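Local coordinates for leucine aminopeptidase (Parabacteroides distasonis, PDB 3TC8), which binds zinc and is probably an exopeptidase of peptidase family M28, with a possible aminopeptidase or glutaminyl cyclase-like activity, at residues Ile138-Gln141 / Ile142-Ala146; Gly299-Val302 / Leu303-Tyr307. All coordinates share one frame; numbering follows the deposited sequence. Where two conformers were deposited one is given.

Interaction 1 comes first along the chain, at the C-terminal end of helix 125-144. Interaction 2 follows in helix 292-308, the last helix of the chain. Each is a turn-to-turn contact inside its own helix. Their centres lie about 11 Å apart, and the two helices pack against each other there. I138 rests on V302 and L303, and I142 rests on I306 and Y307. Y307 OH lies 2.6 Å from K145 O, a probable hydrogen bond that ties the chain just after the first helix to the second. Together these side chains make part of the interface between the two helices. Both contacts lie away from the zinc site of D127, D160 and H281.

Interaction 1: residues Ile138-Gln141 / Ile142-Ala146; sequences IARQ and IGQKA
I142 N donates to I138 O at 2.9 Å, and G143 N donates to A139 O in the same i to i+4 pattern. After this the helix frays. The bond from Q144 N to R140 O is weak. Q141 O takes two further weak bonds, from Q144 N and K145 N. K145 is the first residue to leave helical backbone angles.

On the buried side, I138 CG2 meets I142 CD1 at 3.7 Å. I142 CG1 also lies 3.3 Å from I138 O. CG1 of I142 is anti to its carbonyl carbon (chi1 -67°), which turns it back over the preceding turn. Both isoleucines pack on helix 292-308, and A139 and I142 touch F89 of strand 79-89.

The polar side is formed by R140, Q141 and Q144. The Q141 chain folds at chi2 (-56°). Its amide stands nearly perpendicular to that of Q144, with planes 84° apart. OE1 of Q141 is 3.2 Å from NE2 of Q144, but the angle is poor for a hydrogen bond. Instead a water accepts from both amides, at 3.0 Å from Q141 NE2 and 2.8 Å from Q144 NE2. Q141 NE2 also bonds E137, which makes a salt bridge with R140 NE. R140 and Q144 run side by side, and NH1 of R140 is 3.6 Å from Q144 OE1.

The last turn is therefore amphipathic, with the isoleucines on its apolar side. Water joins the two glutamines, while E137 probably steadies R140 and Q141.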
loop_
_atom_site.group_PDB
_atom_site.type_symbol
_atom_site.label_atom_id
_atom_site.label_comp_id
_atom_site.label_asym_id
_atom_site.label_seq_id
_atom_site.Cartn_x
_atom_site.Cartn_y
_atom_site.Cartn_z
ATOM N N ILE A 138 9.967 -7.266 -0.409
ATOM C CA ILE A 138 9.395 -8.408 -1.122
ATOM C C ILE A 138 9.950 -8.475 -2.538
ATOM O O ILE A 138 10.402 -9.512 -3.009
ATOM C CB ILE A 138 7.861 -8.353 -1.083
ATOM C CG1 ILE A 138 7.351 -8.700 0.311
ATOM C CG2 ILE A 138 7.223 -9.270 -2.161
ATOM C CD1 ILE A 138 5.969 -8.236 0.602
ATOM N N ALA A 139 9.976 -7.322 -3.227
ATOM C CA ALA A 139 10.459 -7.261 -4.573
ATOM C C ALA A 139 11.963 -7.583 -4.646
ATOM O O ALA A 139 12.432 -8.223 -5.594
ATOM C CB ALA A 139 10.164 -5.847 -5.150
ATOM N N ARG A 140 12.726 -7.152 -3.637
ATOM C CA ARG A 140 14.121 -7.489 -3.572
ATOM C C ARG A 140 14.330 -8.992 -3.531
ATOM O O ARG A 140 15.173 -9.576 -4.218
ATOM C CB ARG A 140 14.797 -6.822 -2.367
ATOM C CG ARG A 140 16.308 -6.953 -2.374
ATOM C CD ARG A 140 16.986 -6.186 -1.246
ATOM N NE ARG A 140 16.758 -6.808 0.060
ATOM C CZ ARG A 140 17.607 -7.590 0.685
ATOM N NH1 ARG A 140 18.828 -7.851 0.221
ATOM N NH2 ARG A 140 17.234 -8.100 1.819
ATOM N N GLN A 141 13.504 -9.679 -2.744
ATOM C CA GLN A 141 13.562 -11.129 -2.663
ATOM C C GLN A 141 13.112 -11.801 -3.961
ATOM O O GLN A 141 13.744 -12.760 -4.413
ATOM C CB GLN A 141 12.730 -11.624 -1.514
ATOM C CG GLN A 141 13.231 -11.181 -0.123
ATOM C CD GLN A 141 14.638 -11.556 0.173
ATOM O OE1 GLN A 141 15.110 -12.639 -0.241
ATOM N NE2 GLN A 141 15.360 -10.684 0.885
ATOM N N ILE A 142 12.074 -11.288 -4.595
ATOM C CA ILE A 142 11.616 -11.832 -5.856
ATOM C C ILE A 142 12.705 -11.715 -6.912
ATOM O O ILE A 142 12.935 -12.638 -7.692
ATOM C CB ILE A 142 10.305 -11.125 -6.334
ATOM C CG1 ILE A 142 9.155 -11.456 -5.405
ATOM C CG2 ILE A 142 9.993 -11.459 -7.791
ATOM C CD1 ILE A 142 7.971 -10.506 -5.551
ATOM N N GLY A 143 13.405 -10.575 -6.953
ATOM C CA GLY A 143 14.450 -10.405 -7.913
ATOM C C GLY A 143 15.569 -11.441 -7.765
ATOM O O GLY A 143 16.218 -11.799 -8.723
ATOM N N GLN A 144 15.811 -11.898 -6.548
ATOM C CA GLN A 144 16.855 -12.894 -6.286
ATOM C C GLN A 144 16.380 -14.335 -6.481
ATOM O O GLN A 144 17.218 -15.214 -6.726
ATOM C CB GLN A 144 17.356 -12.766 -4.841
ATOM C CG GLN A 144 18.088 -11.422 -4.469
ATOM C CD GLN A 144 18.301 -11.155 -2.870
ATOM O OE1 GLN A 144 19.118 -10.288 -2.444
ATOM N NE2 GLN A 144 17.596 -11.903 -2.036
ATOM N N LYS A 145 15.086 -14.618 -6.418
ATOM C CA LYS A 145 14.565 -15.981 -6.476
ATOM C C LYS A 145 13.153 -15.942 -7.052
ATOM O O LYS A 145 12.215 -15.542 -6.398
ATOM C CB LYS A 145 14.547 -16.649 -5.090
ATOM C CG LYS A 145 14.097 -18.103 -5.152
ATOM C CD LYS A 145 14.030 -18.695 -3.748
ATOM C CE LYS A 145 13.940 -20.237 -3.682
ATOM N NZ LYS A 145 14.550 -20.650 -2.359
ATOM N N ALA A 146 12.979 -16.352 -8.287
ATOM C CA ALA A 146 11.687 -16.257 -8.966
ATOM C C ALA A 146 10.678 -17.156 -8.244
ATOM O O ALA A 146 10.965 -18.310 -8.037
ATOM C CB ALA A 146 11.821 -16.704 -10.444
HETATM O O HOH W 1 18.266 -11.480 0.698
#

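Interaction 2: residues Gly299-Val302 / Leu303-Tyr307; sequences GQTV and LEVIY
E304 N donates to Q300 O at 2.9 Å, and I306 N donates to V302 O at 3.0 Å with an N-H...O angle of 166°. L303 N to G299 O and V305 N to T301 O complete four successive i to i+4 bonds.

A water links the side chains of the first pair. It accepts from Q300 NE2 at 2.8 Å and donates to E304 OE1 at 2.7 Å. Q300 and E304 both bend at chi2 (65° and 72°), and this brings the two polar ends to the same water. Each has further partners: Q300 OE1 accepts from F22 N and K296 NZ, Q300 NE2 donates to P20 O, and E304 OE2 forms a salt bridge with R309. The Q300 and L303 side chains cross at a slant, with Q300 NE2 4.1 Å from L303 CD1.

L303 CG sits against the backbone carbonyl of G299, 3.5 Å from G299 O. The apolar pair is V302 and I306, whose CG1 and CG2 meet more loosely, at 4.3 Å. T301 and V305 face helix 213-233. V302, L303, I306 and Y307 face helix 125-144, while V305 and I306 also touch Y195 of strand 195-200.

This is a regular alpha-helix flanked by helices 125-144 and 213-233 and touching strand 195-200 of the mixed sheet, as in the layered alpha/beta fold of M28 zinc peptidases.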
loop_
_atom_site.group_PDB
_atom_site.type_symbol
_atom_site.label_atom_id
_atom_site.label_comp_id
_atom_site.label_asym_id
_atom_site.label_seq_id
_atom_site.Cartn_x
_atom_site.Cartn_y
_atom_site.Cartn_z
ATOM N N GLY A 299 5.211 -8.948 5.797
ATOM C CA GLY A 299 6.001 -9.292 4.650
ATOM C C GLY A 299 6.262 -10.776 4.485
ATOM O O GLY A 299 6.218 -11.270 3.341
ATOM N N GLN A 300 6.581 -11.446 5.578
ATOM C CA GLN A 300 6.846 -12.871 5.478
ATOM C C GLN A 300 5.582 -13.625 5.091
ATOM O O GLN A 300 5.672 -14.612 4.349
ATOM C CB GLN A 300 7.440 -13.393 6.796
ATOM C CG GLN A 300 8.052 -14.794 6.625
ATOM C CD GLN A 300 9.224 -14.776 5.702
ATOM O OE1 GLN A 300 10.125 -13.958 5.870
ATOM N NE2 GLN A 300 9.222 -15.613 4.674
ATOM N N THR A 301 4.439 -13.199 5.597
ATOM C CA THR A 301 3.170 -13.832 5.210
ATOM C C THR A 301 2.935 -13.699 3.717
ATOM O O THR A 301 2.565 -14.666 3.034
ATOM C CB THR A 301 2.004 -13.273 6.047
ATOM O OG1 THR A 301 2.219 -13.567 7.416
ATOM C CG2 THR A 301 0.646 -13.814 5.596
ATOM N N VAL A 302 3.169 -12.492 3.142
ATOM C CA VAL A 302 2.967 -12.335 1.740
ATOM C C VAL A 302 3.922 -13.234 0.952
ATOM O O VAL A 302 3.537 -13.846 -0.047
ATOM C CB VAL A 302 3.083 -10.838 1.316
ATOM C CG1 VAL A 302 3.111 -10.708 -0.178
ATOM C CG2 VAL A 302 1.951 -10.024 1.920
ATOM N N LEU A 303 5.196 -13.295 1.340
ATOM C CA LEU A 303 6.119 -14.187 0.636
ATOM C C LEU A 303 5.625 -15.636 0.661
ATOM O O LEU A 303 5.688 -16.352 -0.308
ATOM C CB LEU A 303 7.529 -14.110 1.262
ATOM C CG LEU A 303 8.291 -12.816 0.994
ATOM C CD1 LEU A 303 9.605 -12.831 1.746
ATOM C CD2 LEU A 303 8.537 -12.597 -0.479
ATOM N N GLU A 304 5.224 -16.081 1.832
ATOM C CA GLU A 304 4.714 -17.462 1.968
ATOM C C GLU A 304 3.586 -17.754 0.991
ATOM O O GLU A 304 3.551 -18.814 0.382
ATOM C CB GLU A 304 4.297 -17.728 3.398
ATOM C CG GLU A 304 3.838 -19.177 3.672
ATOM C CD GLU A 304 4.995 -20.183 3.672
ATOM O OE1 GLU A 304 6.153 -19.790 3.934
ATOM O OE2 GLU A 304 4.742 -21.400 3.486
ATOM N N VAL A 305 2.666 -16.808 0.834
ATOM C CA VAL A 305 1.533 -16.967 -0.000
ATOM C C VAL A 305 1.910 -17.003 -1.490
ATOM O O VAL A 305 1.461 -17.879 -2.273
ATOM C CB VAL A 305 0.549 -15.845 0.344
ATOM C CG1 VAL A 305 -0.583 -15.775 -0.680
ATOM C CG2 VAL A 305 0.026 -16.066 1.754
ATOM N N ILE A 306 2.734 -16.045 -1.932
ATOM C CA ILE A 306 3.025 -15.957 -3.345
ATOM C C ILE A 306 3.994 -17.045 -3.814
ATOM O O ILE A 306 3.952 -17.423 -4.970
ATOM C CB ILE A 306 3.489 -14.546 -3.799
ATOM C CG1 ILE A 306 4.895 -14.203 -3.245
ATOM C CG2 ILE A 306 2.446 -13.493 -3.397
ATOM C CD1 ILE A 306 5.431 -12.857 -3.654
ATOM N N TYR A 307 4.869 -17.512 -2.929
ATOM C CA TYR A 307 5.781 -18.594 -3.277
ATOM C C TYR A 307 5.194 -19.954 -3.024
ATOM O O TYR A 307 5.683 -20.918 -3.636
ATOM C CB TYR A 307 7.065 -18.496 -2.448
ATOM C CG TYR A 307 8.060 -17.483 -2.978
ATOM C CD1 TYR A 307 7.940 -16.116 -2.702
ATOM C CD2 TYR A 307 9.119 -17.877 -3.745
ATOM C CE1 TYR A 307 8.868 -15.198 -3.171
ATOM C CE2 TYR A 307 10.049 -16.958 -4.246
ATOM C CZ TYR A 307 9.924 -15.603 -3.983
ATOM O OH TYR A 307 10.818 -14.659 -4.384
HETATM O O HOH W 2 7.937 -18.105 5.077
#